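Local coordinates for Non-catalytic protein 1 (Piromyces equi, PDB 1WCU) that probably binds plant cell-wall polysaccharide as a non-catalytic family 29 carbohydrate-binding module, at residues S49-N54 against Q113-I118; G62-Q67 against I134-G139; T70-L75 against I127-R132; V76-V81 against F90-F95. One frame throughout, in Å; residues are numbered along the deposited sequence. Where two conformers were deposited one is given.

Interaction 1. Residues S49-N54 against Q113-I118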
loop_
_atom_site.group_PDB
_atom_site.type_symbol
_atom_site.label_atom_id
_atom_site.label_comp_id
_atom_site.label_asym_id
_atom_site.label_seq_id
_atom_site.Cartn_x
_atom_site.Cartn_y
_atom_site.Cartn_z
ATOM N N SER A 49 1.941 -1.356 -7.059
ATOM C CA SER A 49 2.133 0.076 -6.823
ATOM C C SER A 49 0.809 0.768 -7.147
ATOM O O SER A 49 0.405 0.869 -8.317
ATOM C CB SER A 49 3.291 0.624 -7.643
ATOM O OG SER A 49 3.458 1.991 -7.316
ATOM N N LEU A 50 0.103 1.186 -6.101
ATOM C CA LEU A 50 -1.276 1.608 -6.246
ATOM C C LEU A 50 -1.310 3.113 -6.475
ATOM O O LEU A 50 -1.057 3.919 -5.561
ATOM C CB LEU A 50 -2.106 1.176 -5.031
ATOM C CG LEU A 50 -2.064 -0.339 -4.789
ATOM C CD1 LEU A 50 -2.811 -0.668 -3.497
ATOM C CD2 LEU A 50 -2.652 -1.131 -5.973
ATOM N N LYS A 51 -1.594 3.454 -7.724
ATOM C CA LYS A 51 -1.601 4.824 -8.250
ATOM C C LYS A 51 -2.965 5.469 -8.060
ATOM O O LYS A 51 -3.991 4.877 -8.378
ATOM C CB LYS A 51 -1.227 4.784 -9.750
ATOM C CG LYS A 51 -1.519 6.054 -10.553
ATOM C CD LYS A 51 -0.533 7.200 -10.272
ATOM C CE LYS A 51 -0.879 8.390 -11.184
ATOM N NZ LYS A 51 0.124 9.495 -11.228
ATOM N N ASN A 52 -2.947 6.682 -7.509
ATOM C CA ASN A 52 -4.140 7.522 -7.384
ATOM C C ASN A 52 -4.371 8.271 -8.690
ATOM O O ASN A 52 -3.564 9.115 -9.067
ATOM C CB ASN A 52 -3.940 8.505 -6.220
ATOM C CG ASN A 52 -5.212 9.150 -5.764
ATOM O OD1 ASN A 52 -6.181 9.260 -6.514
ATOM N ND2 ASN A 52 -5.238 9.543 -4.510
ATOM N N LEU A 53 -5.479 7.949 -9.360
ATOM C CA LEU A 53 -5.902 8.641 -10.579
ATOM C C LEU A 53 -6.963 9.701 -10.316
ATOM O O LEU A 53 -7.369 10.401 -11.246
ATOM C CB LEU A 53 -6.432 7.620 -11.592
ATOM C CG LEU A 53 -5.400 6.574 -12.035
ATOM C CD1 LEU A 53 -6.116 5.453 -12.796
ATOM C CD2 LEU A 53 -4.299 7.196 -12.862
ATOM N N ASN A 54 -7.400 9.828 -9.068
ATOM C CA ASN A 54 -8.421 10.820 -8.711
ATOM C C ASN A 54 -7.785 12.206 -8.566
ATOM O O ASN A 54 -8.346 13.220 -9.013
ATOM C CB ASN A 54 -9.135 10.416 -7.429
ATOM C CG ASN A 54 -9.899 9.111 -7.564
ATOM O OD1 ASN A 54 -9.664 8.151 -6.806
ATOM N ND2 ASN A 54 -10.800 9.044 -8.532
ATOM N N GLN A 113 5.518 14.166 -1.105
ATOM C CA GLN A 113 4.204 14.307 -1.710
ATOM C C GLN A 113 4.145 13.321 -2.874
ATOM O O GLN A 113 4.905 13.441 -3.824
ATOM C CB GLN A 113 4.008 15.753 -2.168
ATOM C CG GLN A 113 2.634 16.024 -2.718
ATOM C CD GLN A 113 2.397 17.480 -2.987
ATOM O OE1 GLN A 113 3.350 18.244 -3.218
ATOM N NE2 GLN A 113 1.137 17.882 -2.980
ATOM N N PHE A 114 3.282 12.322 -2.770
ATOM C CA PHE A 114 3.442 11.083 -3.550
ATOM C C PHE A 114 2.144 10.601 -4.184
ATOM O O PHE A 114 1.061 10.947 -3.693
ATOM C CB PHE A 114 4.020 9.973 -2.637
ATOM C CG PHE A 114 3.048 9.490 -1.595
ATOM C CD1 PHE A 114 2.831 10.218 -0.426
ATOM C CD2 PHE A 114 2.282 8.350 -1.812
ATOM C CE1 PHE A 114 1.915 9.805 0.519
ATOM C CE2 PHE A 114 1.353 7.921 -0.875
ATOM C CZ PHE A 114 1.160 8.665 0.296
ATOM N N ASP A 115 2.257 9.811 -5.254
ATOM C CA ASP A 115 1.084 9.371 -6.013
ATOM C C ASP A 115 0.880 7.850 -6.034
ATOM O O ASP A 115 -0.085 7.387 -6.636
ATOM C CB ASP A 115 1.114 9.888 -7.453
ATOM C CG ASP A 115 2.135 9.199 -8.310
ATOM O OD1 ASP A 115 2.807 8.302 -7.787
ATOM O OD2 ASP A 115 2.256 9.557 -9.510
ATOM N N ARG A 116 1.763 7.095 -5.380
ATOM C CA ARG A 116 1.750 5.623 -5.454
ATOM C C ARG A 116 2.193 4.993 -4.138
ATOM O O ARG A 116 3.218 5.400 -3.560
ATOM C CB ARG A 116 2.673 5.128 -6.568
ATOM C CG ARG A 116 2.009 4.873 -7.896
ATOM C CD ARG A 116 3.014 4.795 -9.029
ATOM N NE ARG A 116 3.419 6.130 -9.426
ATOM C CZ ARG A 116 4.130 6.432 -10.498
ATOM N NH1 ARG A 116 4.701 5.498 -11.229
ATOM N NH2 ARG A 116 4.323 7.700 -10.782
ATOM N N ILE A 117 1.424 3.989 -3.708
ATOM C CA ILE A 117 1.722 3.159 -2.554
ATOM C C ILE A 117 2.225 1.794 -3.043
ATOM O O ILE A 117 1.489 1.046 -3.702
ATOM C CB ILE A 117 0.463 2.954 -1.671
ATOM C CG1 ILE A 117 -0.031 4.295 -1.135
ATOM C CG2 ILE A 117 0.780 1.988 -0.517
ATOM C CD1 ILE A 117 -1.398 4.257 -0.456
ATOM N N ILE A 118 3.450 1.455 -2.672
ATOM C CA ILE A 118 4.103 0.205 -3.071
ATOM C C ILE A 118 4.071 -0.819 -1.949
ATOM O O ILE A 118 4.340 -0.486 -0.801
ATOM C CB ILE A 118 5.591 0.478 -3.405
ATOM C CG1 ILE A 118 5.731 1.291 -4.698
ATOM C CG2 ILE A 118 6.384 -0.820 -3.523
ATOM C CD1 ILE A 118 7.094 1.972 -4.820
#
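Lys51, Asp115 and Arg116 form a salt-bridge network at one end of an antiparallel strand pair in the five-stranded sheet. Lys51 NZ reaches Asp115 OD2 at 2.7 Å, coming from above the carboxylate plane. The Lys51 chain gets there by a bend at chi2 (75°). Arg116 holds the same carboxylate side-on. Its NE meets Asp115 OD1 at 2.8 Å, nearly straight (174°), and its NH2 meets OD2 at 3.1 Å, on the syn lone pair. Asp115 OD2 thus takes two cationic donors, which probably offsets the nearness of the two positive groups. Arg116 NH2 has a second salt bridge, to Glu86.

Ser49 OG lies against the aliphatic part of Arg116, 3.3 Å from its CG. That hydroxyl is also hydrogen-bonded to Gln79 of strand 74-79. Leu50 and Ile117 are a hydrogen-bonded pair, with Leu50 N to Ile117 O at 2.8 Å and Ile117 N to Leu50 O at 3.1 Å. Asn52 N then bonds Asp115 O at 3.1 Å. At the end of the strand, Asn52 OD1 accepts from Asn54 N in an Asx turn. Asp115 and Arg116 both face Gln79 on the next strand, the arrangement of a classic beta bulge in an antiparallel sheet.

Interaction 2. Residues G62-Q67 against I134-G139; sequences GCIYLQ and IIYSTG
Strands 62-67 and 134-137 run antiparallel, their axes 4.7 Å apart at the closest, and two hydrogen-bonded pairs join them. Cys63 N meets Ser137 O at 2.8 Å, and Ser137 N meets Cys63 O at 2.9 Å. Tyr65 N meets Ile135 O, and Ile135 N meets Tyr65 O, each at 2.9 Å.

Between them, Ile64 and Tyr136 form a non-hydrogen-bonded pair. Ile64 CG1 comes to the edge of the Tyr136 ring, near its plane, 4.2 Å from CD1. With CG anti to its own backbone N (chi1 169°), the tyrosine lies along the partner strand. Its CD1 is 3.4 Å from Cys63 O. Its hydroxyl lies near Gly62 and is hydrogen-bonded to Gly61. Gly62 CA packs 3.2 Å from Ser137 O, a CA-H...O contact. Further along, Leu66 CB touches Ile134 CG1 at 3.9 Å.

Cys63, Tyr65, Ile135 and Ser137 share the other face. There the Tyr65 ring passes Ile135 CD1 obliquely and stacks on His144, and its hydroxyl bonds Glu103. At the end of the pair, Ser137 OG accepts from Gly139 N, an ST turn that bends the chain. Cys63 is disulfide-bonded to Cys141, just past this turn, so the bond ties the C-terminal segment back to an antiparallel beta-sheet.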
loop_
_atom_site.group_PDB
_atom_site.type_symbol
_atom_site.label_atom_id
_atom_site.label_comp_id
_atom_site.label_asym_id
_atom_site.label_seq_id
_atom_site.Cartn_x
_atom_site.Cartn_y
_atom_site.Cartn_z
ATOM N N GLY A 62 1.435 12.313 5.900
ATOM C CA GLY A 62 0.238 11.546 6.231
ATOM C C GLY A 62 0.536 10.147 6.753
ATOM O O GLY A 62 1.618 9.877 7.295
ATOM N N CYS A 63 -0.443 9.264 6.576
ATOM C CA CYS A 63 -0.388 7.917 7.129
ATOM C C CYS A 63 -0.937 6.927 6.126
ATOM O O CYS A 63 -1.989 7.175 5.520
ATOM C CB CYS A 63 -1.205 7.860 8.404
ATOM S SG CYS A 63 -1.009 6.285 9.321
ATOM N N ILE A 64 -0.235 5.814 5.961
ATOM C CA ILE A 64 -0.728 4.689 5.181
ATOM C C ILE A 64 -1.109 3.569 6.149
ATOM O O ILE A 64 -0.273 3.103 6.931
ATOM C CB ILE A 64 0.342 4.191 4.167
ATOM C CG1 ILE A 64 0.633 5.263 3.103
ATOM C CG2 ILE A 64 -0.089 2.889 3.493
ATOM C CD1 ILE A 64 1.920 5.069 2.335
ATOM N N TYR A 65 -2.365 3.140 6.073
ATOM C CA TYR A 65 -2.914 2.034 6.861
ATOM C C TYR A 65 -3.262 0.894 5.918
ATOM O O TYR A 65 -3.793 1.125 4.821
ATOM C CB TYR A 65 -4.176 2.484 7.603
ATOM C CG TYR A 65 -4.930 1.378 8.295
ATOM C CD1 TYR A 65 -5.840 0.608 7.607
ATOM C CD2 TYR A 65 -4.736 1.108 9.644
ATOM C CE1 TYR A 65 -6.547 -0.415 8.244
ATOM C CE2 TYR A 65 -5.431 0.079 10.281
ATOM C CZ TYR A 65 -6.328 -0.666 9.575
ATOM O OH TYR A 65 -7.029 -1.697 10.194
ATOM N N LEU A 66 -2.983 -0.334 6.337
ATOM C CA LEU A 66 -3.561 -1.524 5.693
ATOM C C LEU A 66 -3.481 -2.717 6.623
ATOM O O LEU A 66 -2.754 -2.684 7.636
ATOM C CB LEU A 66 -2.876 -1.836 4.354
ATOM C CG LEU A 66 -1.515 -2.534 4.389
ATOM C CD1 LEU A 66 -1.134 -3.013 2.985
ATOM C CD2 LEU A 66 -0.455 -1.630 4.935
ATOM N N GLN A 67 -4.227 -3.752 6.265
ATOM C CA GLN A 67 -4.122 -5.058 6.915
ATOM C C GLN A 67 -3.482 -6.060 5.952
ATOM O O GLN A 67 -3.795 -6.076 4.756
ATOM C CB GLN A 67 -5.495 -5.555 7.370
ATOM C CG GLN A 67 -6.166 -4.621 8.364
ATOM C CD GLN A 67 -7.496 -5.115 8.892
ATOM O OE1 GLN A 67 -8.224 -4.353 9.554
ATOM N NE2 GLN A 67 -7.843 -6.353 8.586
ATOM N N ILE A 134 -6.856 -0.936 2.551
ATOM C CA ILE A 134 -5.752 -0.062 2.201
ATOM C C ILE A 134 -6.296 1.362 2.163
ATOM O O ILE A 134 -7.123 1.698 1.313
ATOM C CB ILE A 134 -5.128 -0.431 0.839
ATOM C CG1 ILE A 134 -4.647 -1.891 0.854
ATOM C CG2 ILE A 134 -3.970 0.529 0.545
ATOM C CD1 ILE A 134 -4.184 -2.385 -0.512
ATOM N N ILE A 135 -5.847 2.188 3.101
ATOM C CA ILE A 135 -6.415 3.522 3.315
ATOM C C ILE A 135 -5.292 4.515 3.564
ATOM O O ILE A 135 -4.440 4.289 4.413
ATOM C CB ILE A 135 -7.379 3.561 4.544
ATOM C CG1 ILE A 135 -8.534 2.567 4.369
ATOM C CG2 ILE A 135 -7.906 4.983 4.781
ATOM C CD1 ILE A 135 -9.304 2.289 5.638
ATOM N N TYR A 136 -5.295 5.622 2.840
ATOM C CA TYR A 136 -4.391 6.742 3.091
ATOM C C TYR A 136 -5.121 7.875 3.814
ATOM O O TYR A 136 -6.239 8.213 3.464
ATOM C CB TYR A 136 -3.839 7.283 1.761
ATOM C CG TYR A 136 -3.119 8.605 1.952
ATOM C CD1 TYR A 136 -1.828 8.648 2.490
ATOM C CD2 TYR A 136 -3.734 9.812 1.660
ATOM C CE1 TYR A 136 -1.178 9.839 2.719
ATOM C CE2 TYR A 136 -3.073 11.035 1.879
ATOM C CZ TYR A 136 -1.809 11.042 2.410
ATOM O OH TYR A 136 -1.160 12.242 2.642
ATOM N N SER A 137 -4.463 8.466 4.800
ATOM C CA SER A 137 -4.966 9.631 5.514
ATOM C C SER A 137 -3.960 10.765 5.400
ATOM O O SER A 137 -2.757 10.555 5.542
ATOM C CB SER A 137 -5.148 9.292 6.988
ATOM O OG SER A 137 -5.538 10.444 7.723
ATOM N N THR A 138 -4.454 11.985 5.186
ATOM C CA THR A 138 -3.584 13.155 5.241
ATOM C C THR A 138 -3.129 13.458 6.666
ATOM O O THR A 138 -2.174 14.210 6.864
ATOM C CB THR A 138 -4.276 14.421 4.700
ATOM O OG1 THR A 138 -5.475 14.657 5.429
ATOM C CG2 THR A 138 -4.602 14.257 3.208
ATOM N N GLY A 139 -3.816 12.871 7.644
ATOM C CA GLY A 139 -3.518 13.112 9.060
ATOM C C GLY A 139 -2.395 12.222 9.577
ATOM O O GLY A 139 -1.847 11.397 8.860
#

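Interaction 3. Residues T70-L75 against I127-R132; sequences TETEGL and IPIYMR
Thr70 and Ile129 lie side by side with their side chains pointing the same way, whereas Thr72 crosses Ile129 at about a right angle. The two threonines use different atoms. Thr70 turns its hydroxyl across the contact: OG1 is anti to the backbone N (chi1 -172°) and donates to Pro128 O at 2.9 Å. Thr70 OG1 also accepts from Thr72 N at 3.1 Å, nearly straight, which closes an ST turn. This hydroxyl therefore both donates and accepts, and it links the turn to the facing segment.

Thr72 offers its methyl instead. CG2 presses on Ile129 CG1 at 3.5 Å, tighter than usual for two carbons. Its hydroxyl is hydrogen-bonded to Asp121. Ile127 comes in from the other end of the turn, its CB 4.1 Å from Thr72 CB and its CG2 4.1 Å from Glu71 CB. A water bridges the backbones, accepting from Glu71 N and donating to Pro128 O at 2.8 Å. Pro128 O thus receives both the threonine hydroxyl and the water.

The turn of 70-73 connects strand 62-70 of one sheet to strand 74-79 of the other. Phe95 of strand 90-98 touches both Thr70 and Ile129, and Leu38 of strand 35-38 pairs with the backbone of Ile129.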
loop_
_atom_site.group_PDB
_atom_site.type_symbol
_atom_site.label_atom_id
_atom_site.label_comp_id
_atom_site.label_asym_id
_atom_site.label_seq_id
_atom_site.Cartn_x
_atom_site.Cartn_y
_atom_site.Cartn_z
ATOM N N THR A 70 -0.090 -13.043 5.498
ATOM C CA THR A 70 0.879 -13.666 4.594
ATOM C C THR A 70 1.875 -14.544 5.332
ATOM O O THR A 70 2.140 -14.330 6.517
ATOM C CB THR A 70 1.669 -12.573 3.794
ATOM O OG1 THR A 70 2.480 -13.198 2.785
ATOM C CG2 THR A 70 2.549 -11.740 4.694
ATOM N N GLU A 71 2.459 -15.494 4.599
ATOM C CA GLU A 71 3.574 -16.300 5.089
ATOM C C GLU A 71 4.954 -15.748 4.707
ATOM O O GLU A 71 5.981 -16.283 5.125
ATOM C CB GLU A 71 3.432 -17.742 4.601
ATOM C CG GLU A 71 2.262 -18.500 5.194
ATOM C CD GLU A 71 2.277 -19.949 4.756
ATOM O OE1 GLU A 71 3.064 -20.732 5.328
ATOM O OE2 GLU A 71 1.532 -20.287 3.813
ATOM N N THR A 72 4.999 -14.681 3.908
ATOM C CA THR A 72 6.255 -14.025 3.594
ATOM C C THR A 72 6.346 -12.683 4.367
ATOM O O THR A 72 5.739 -12.527 5.422
ATOM C CB THR A 72 6.471 -13.919 2.056
ATOM O OG1 THR A 72 7.812 -13.491 1.777
ATOM C CG2 THR A 72 5.468 -12.976 1.371
ATOM N N GLU A 73 7.153 -11.757 3.870
ATOM C CA GLU A 73 7.409 -10.486 4.534
ATOM C C GLU A 73 7.887 -9.510 3.484
ATOM O O GLU A 73 8.197 -9.902 2.353
ATOM C CB GLU A 73 8.455 -10.648 5.635
ATOM C CG GLU A 73 9.810 -11.166 5.157
ATOM C CD GLU A 73 10.773 -11.431 6.299
ATOM O OE1 GLU A 73 10.359 -12.059 7.303
ATOM O OE2 GLU A 73 11.945 -11.014 6.202
ATOM N N GLY A 74 8.000 -8.243 3.851
ATOM C CA GLY A 74 8.463 -7.277 2.878
ATOM C C GLY A 74 8.353 -5.833 3.280
ATOM O O GLY A 74 8.342 -5.510 4.455
ATOM N N LEU A 75 8.310 -4.960 2.271
ATOM C CA LEU A 75 8.407 -3.522 2.451
ATOM C C LEU A 75 7.199 -2.796 1.896
ATOM O O LEU A 75 6.567 -3.239 0.932
ATOM C CB LEU A 75 9.654 -2.999 1.743
ATOM C CG LEU A 75 10.989 -3.473 2.347
ATOM C CD1 LEU A 75 12.188 -3.054 1.547
ATOM C CD2 LEU A 75 11.156 -2.981 3.758
ATOM N N ILE A 127 5.146 -16.153 -2.807
ATOM C CA ILE A 127 4.090 -16.498 -1.832
ATOM C C ILE A 127 3.051 -15.372 -1.809
ATOM O O ILE A 127 3.425 -14.209 -1.761
ATOM C CB ILE A 127 4.685 -16.637 -0.415
ATOM C CG1 ILE A 127 5.562 -17.907 -0.344
ATOM C CG2 ILE A 127 3.596 -16.685 0.672
ATOM C CD1 ILE A 127 6.315 -18.049 0.935
ATOM N N PRO A 128 1.757 -15.707 -1.829
ATOM C CA PRO A 128 0.753 -14.644 -1.849
ATOM C C PRO A 128 0.759 -13.778 -0.583
ATOM O O PRO A 128 0.954 -14.271 0.539
ATOM C CB PRO A 128 -0.566 -15.393 -2.026
ATOM C CG PRO A 128 -0.293 -16.757 -1.489
ATOM C CD PRO A 128 1.137 -17.045 -1.882
ATOM N N ILE A 129 0.557 -12.479 -0.800
ATOM C CA ILE A 129 0.439 -11.471 0.243
ATOM C C ILE A 129 -0.983 -10.933 0.143
ATOM O O ILE A 129 -1.323 -10.274 -0.849
ATOM C CB ILE A 129 1.490 -10.351 0.041
ATOM C CG1 ILE A 129 2.907 -10.939 0.130
ATOM C CG2 ILE A 129 1.297 -9.241 1.074
ATOM C CD1 ILE A 129 3.946 -10.087 -0.525
ATOM N N TYR A 130 -1.812 -11.255 1.135
ATOM C CA TYR A 130 -3.228 -10.885 1.148
ATOM C C TYR A 130 -3.436 -9.583 1.902
ATOM O O TYR A 130 -2.918 -9.401 3.010
ATOM C CB TYR A 130 -4.076 -11.988 1.823
ATOM C CG TYR A 130 -3.954 -13.355 1.176
ATOM C CD1 TYR A 130 -2.979 -14.244 1.584
ATOM C CD2 TYR A 130 -4.831 -13.755 0.170
ATOM C CE1 TYR A 130 -2.856 -15.496 1.006
ATOM C CE2 TYR A 130 -4.715 -15.005 -0.432
ATOM C CZ TYR A 130 -3.736 -15.875 0.003
ATOM O OH TYR A 130 -3.609 -17.129 -0.603
ATOM N N MET A 131 -4.192 -8.666 1.295
ATOM C CA MET A 131 -4.357 -7.327 1.865
ATOM C C MET A 131 -5.827 -6.922 1.912
ATOM O O MET A 131 -6.605 -7.276 1.030
ATOM C CB MET A 131 -3.570 -6.295 1.040
ATOM C CG MET A 131 -2.077 -6.485 1.184
ATOM S SD MET A 131 -1.117 -5.598 -0.040
ATOM C CE MET A 131 -1.075 -6.813 -1.330
ATOM N N ARG A 132 -6.178 -6.138 2.931
ATOM C CA ARG A 132 -7.498 -5.529 3.036
ATOM C C ARG A 132 -7.373 -4.120 3.596
ATOM O O ARG A 132 -6.398 -3.802 4.273
ATOM C CB ARG A 132 -8.417 -6.340 3.968
ATOM C CG ARG A 132 -8.849 -7.675 3.408
ATOM C CD ARG A 132 -9.630 -8.489 4.441
ATOM N NE ARG A 132 -10.052 -9.771 3.881
ATOM C CZ ARG A 132 -10.507 -10.802 4.590
ATOM N NH1 ARG A 132 -10.633 -10.704 5.901
ATOM N NH2 ARG A 132 -10.801 -11.937 3.982
HETATM O O HOH W 1 0.708 -16.369 2.357
#

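Interaction 4. Residues V76-V81 against F90-F95; sequences VKVQGV and FNVGSF
Val76 and Val92 meet at a classic beta bulge in the hairpin of strands 74-79 and 90-98. Val76 O accepts two backbone bonds there, from Val92 N at 2.9 Å and from Gly93 N at 3.2 Å. The second is more bent, at 143°. Val76 N is satisfied in turn by Gly93 O at 2.9 Å, and this donor stands above the carbonyl plane. The extra residue on the 90-95 side shifts the register by one. Past the bulge the pairing is regular again. Val78 N donates to Phe90 O and Phe90 N to Val78 O, each at 2.9 Å. On its other edge the strand bonds to strand 116-121, the Lys77 backbone to Ile118 and the Gln79 backbone to Arg116.

Lys77 and Asn91 are the non-hydrogen-bonded pair between. Lys77 CA makes a CA-H...O contact with Phe90 O at 3.1 Å. The ammonium group at the end of the extended lysine chain makes a weak hydrogen bond to Tyr45. The Gln79 amide is satisfied outside the hairpin: OE1 accepts from Ser49 OG, and NE2 donates to Glu86 O.

The other face is apolar. Val76 CG1 touches Val92 CG2, while Val76 CG2 comes to the edge of the Phe95 ring. Phe106 of strand 101-109 packs on both Val76 and Val92. Phe90 lies across Val78 at about a right angle, and Tyr84 meets its ring edge-to-face. Val78 O sits at the edge of the Phe90 ring, near its plane. Val81 CG2 reaches that ring obliquely, 3.6 Å from Phe90 CD1.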
loop_
_atom_site.group_PDB
_atom_site.type_symbol
_atom_site.label_atom_id
_atom_site.label_comp_id
_atom_site.label_asym_id
_atom_site.label_seq_id
_atom_site.Cartn_x
_atom_site.Cartn_y
_atom_site.Cartn_z
ATOM N N VAL A 76 6.854 -1.693 2.549
ATOM C CA VAL A 76 5.892 -0.709 2.043
ATOM C C VAL A 76 6.662 0.584 1.749
ATOM O O VAL A 76 7.501 1.032 2.539
ATOM C CB VAL A 76 4.746 -0.486 3.042
ATOM C CG1 VAL A 76 3.724 0.501 2.503
ATOM C CG2 VAL A 76 4.061 -1.815 3.344
ATOM N N LYS A 77 6.405 1.147 0.573
ATOM C CA LYS A 77 7.137 2.309 0.094
ATOM C C LYS A 77 6.169 3.283 -0.569
ATOM O O LYS A 77 5.023 2.943 -0.847
ATOM C CB LYS A 77 8.185 1.898 -0.944
ATOM C CG LYS A 77 9.127 0.771 -0.533
ATOM C CD LYS A 77 10.049 0.418 -1.669
ATOM C CE LYS A 77 11.047 -0.684 -1.361
ATOM N NZ LYS A 77 12.161 -0.555 -2.315
ATOM N N VAL A 78 6.664 4.475 -0.865
ATOM C CA VAL A 78 5.982 5.413 -1.757
ATOM C C VAL A 78 6.880 5.740 -2.954
ATOM O O VAL A 78 8.105 5.649 -2.860
ATOM C CB VAL A 78 5.531 6.731 -1.032
ATOM C CG1 VAL A 78 4.550 6.403 0.082
ATOM C CG2 VAL A 78 6.703 7.512 -0.510
ATOM N N GLN A 79 6.260 6.058 -4.088
ATOM C CA GLN A 79 6.980 6.578 -5.237
ATOM C C GLN A 79 6.119 7.652 -5.920
ATOM O O GLN A 79 5.086 8.070 -5.389
ATOM C CB GLN A 79 7.414 5.459 -6.211
ATOM C CG GLN A 79 6.246 4.826 -6.948
ATOM C CD GLN A 79 6.605 3.796 -7.998
ATOM O OE1 GLN A 79 5.894 2.804 -8.149
ATOM N NE2 GLN A 79 7.657 4.054 -8.784
ATOM N N GLY A 80 6.555 8.150 -7.068
ATOM C CA GLY A 80 5.902 9.299 -7.691
ATOM C C GLY A 80 5.975 10.513 -6.781
ATOM O O GLY A 80 5.017 11.290 -6.682
ATOM N N VAL A 81 7.126 10.684 -6.135
ATOM C CA VAL A 81 7.323 11.758 -5.167
ATOM C C VAL A 81 7.724 13.048 -5.879
ATOM O O VAL A 81 8.622 13.068 -6.722
ATOM C CB VAL A 81 8.383 11.364 -4.108
ATOM C CG1 VAL A 81 8.582 12.466 -3.070
ATOM C CG2 VAL A 81 7.942 10.090 -3.396
ATOM N N PHE A 90 10.737 5.197 -1.784
ATOM C CA PHE A 90 11.149 5.541 -0.428
ATOM C C PHE A 90 10.448 4.649 0.572
ATOM O O PHE A 90 9.218 4.601 0.597
ATOM C CB PHE A 90 10.840 7.021 -0.152
ATOM C CG PHE A 90 11.486 7.941 -1.137
ATOM C CD1 PHE A 90 10.889 8.214 -2.354
ATOM C CD2 PHE A 90 12.734 8.484 -0.877
ATOM C CE1 PHE A 90 11.515 9.025 -3.287
ATOM C CE2 PHE A 90 13.353 9.296 -1.819
ATOM C CZ PHE A 90 12.730 9.560 -3.005
ATOM N N ASN A 91 11.225 3.960 1.404
ATOM C CA ASN A 91 10.667 3.010 2.340
ATOM C C ASN A 91 9.939 3.749 3.452
ATOM O O ASN A 91 10.486 4.700 4.019
ATOM C CB ASN A 91 11.748 2.108 2.973
ATOM C CG ASN A 91 11.915 0.748 2.235
ATOM O OD1 ASN A 91 13.011 0.379 1.753
ATOM N ND2 ASN A 91 10.836 -0.030 2.215
ATOM N N VAL A 92 8.732 3.295 3.779
ATOM C CA VAL A 92 7.967 3.830 4.906
ATOM C C VAL A 92 7.693 2.802 5.997
ATOM O O VAL A 92 7.302 3.165 7.107
ATOM C CB VAL A 92 6.638 4.511 4.475
ATOM C CG1 VAL A 92 6.922 5.680 3.548
ATOM C CG2 VAL A 92 5.655 3.530 3.858
ATOM N N GLY A 93 7.909 1.520 5.714
ATOM C CA GLY A 93 7.694 0.502 6.739
ATOM C C GLY A 93 7.891 -0.894 6.220
ATOM O O GLY A 93 8.263 -1.063 5.062
ATOM N N SER A 94 7.691 -1.881 7.097
ATOM C CA SER A 94 7.815 -3.287 6.729
ATOM C C SER A 94 6.608 -4.048 7.223
ATOM O O SER A 94 5.964 -3.618 8.183
ATOM C CB SER A 94 9.072 -3.896 7.324
ATOM O OG SER A 94 9.026 -3.861 8.726
ATOM N N PHE A 95 6.294 -5.156 6.558
ATOM C CA PHE A 95 5.292 -6.091 7.065
ATOM C C PHE A 95 5.986 -7.422 7.277
ATOM O O PHE A 95 7.044 -7.673 6.698
ATOM C CB PHE A 95 4.062 -6.230 6.138
ATOM C CG PHE A 95 4.383 -6.743 4.773
ATOM C CD1 PHE A 95 4.771 -5.866 3.769
ATOM C CD2 PHE A 95 4.328 -8.093 4.484
ATOM C CE1 PHE A 95 5.082 -6.322 2.527
ATOM C CE2 PHE A 95 4.643 -8.558 3.227
ATOM C CZ PHE A 95 5.015 -7.670 2.239
#

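Overall arrangement
Interactions 1, 2 and 4 are strand pairs of two antiparallel sheets that pack against each other; interaction 3 joins their ends. Interactions 1 and 4 belong to the five-stranded sheet, their centres about 11 Å apart. They are joined where Ile118 N meets Lys77 O at 2.8 Å. Interaction 2 lies in the other sheet, and its side chains meet theirs in the core. Ile64 CD1 is 3.7 Å from Val78 CG1, and Phe114 CZ is 3.6 Å from Tyr136 CE1. Interaction 3 shares strand 129-137 with interaction 2 and strand 74-79 with interaction 4, and lies about 19 Å (centre to centre) from interaction 1. No ligand marks the carbohydrate site here.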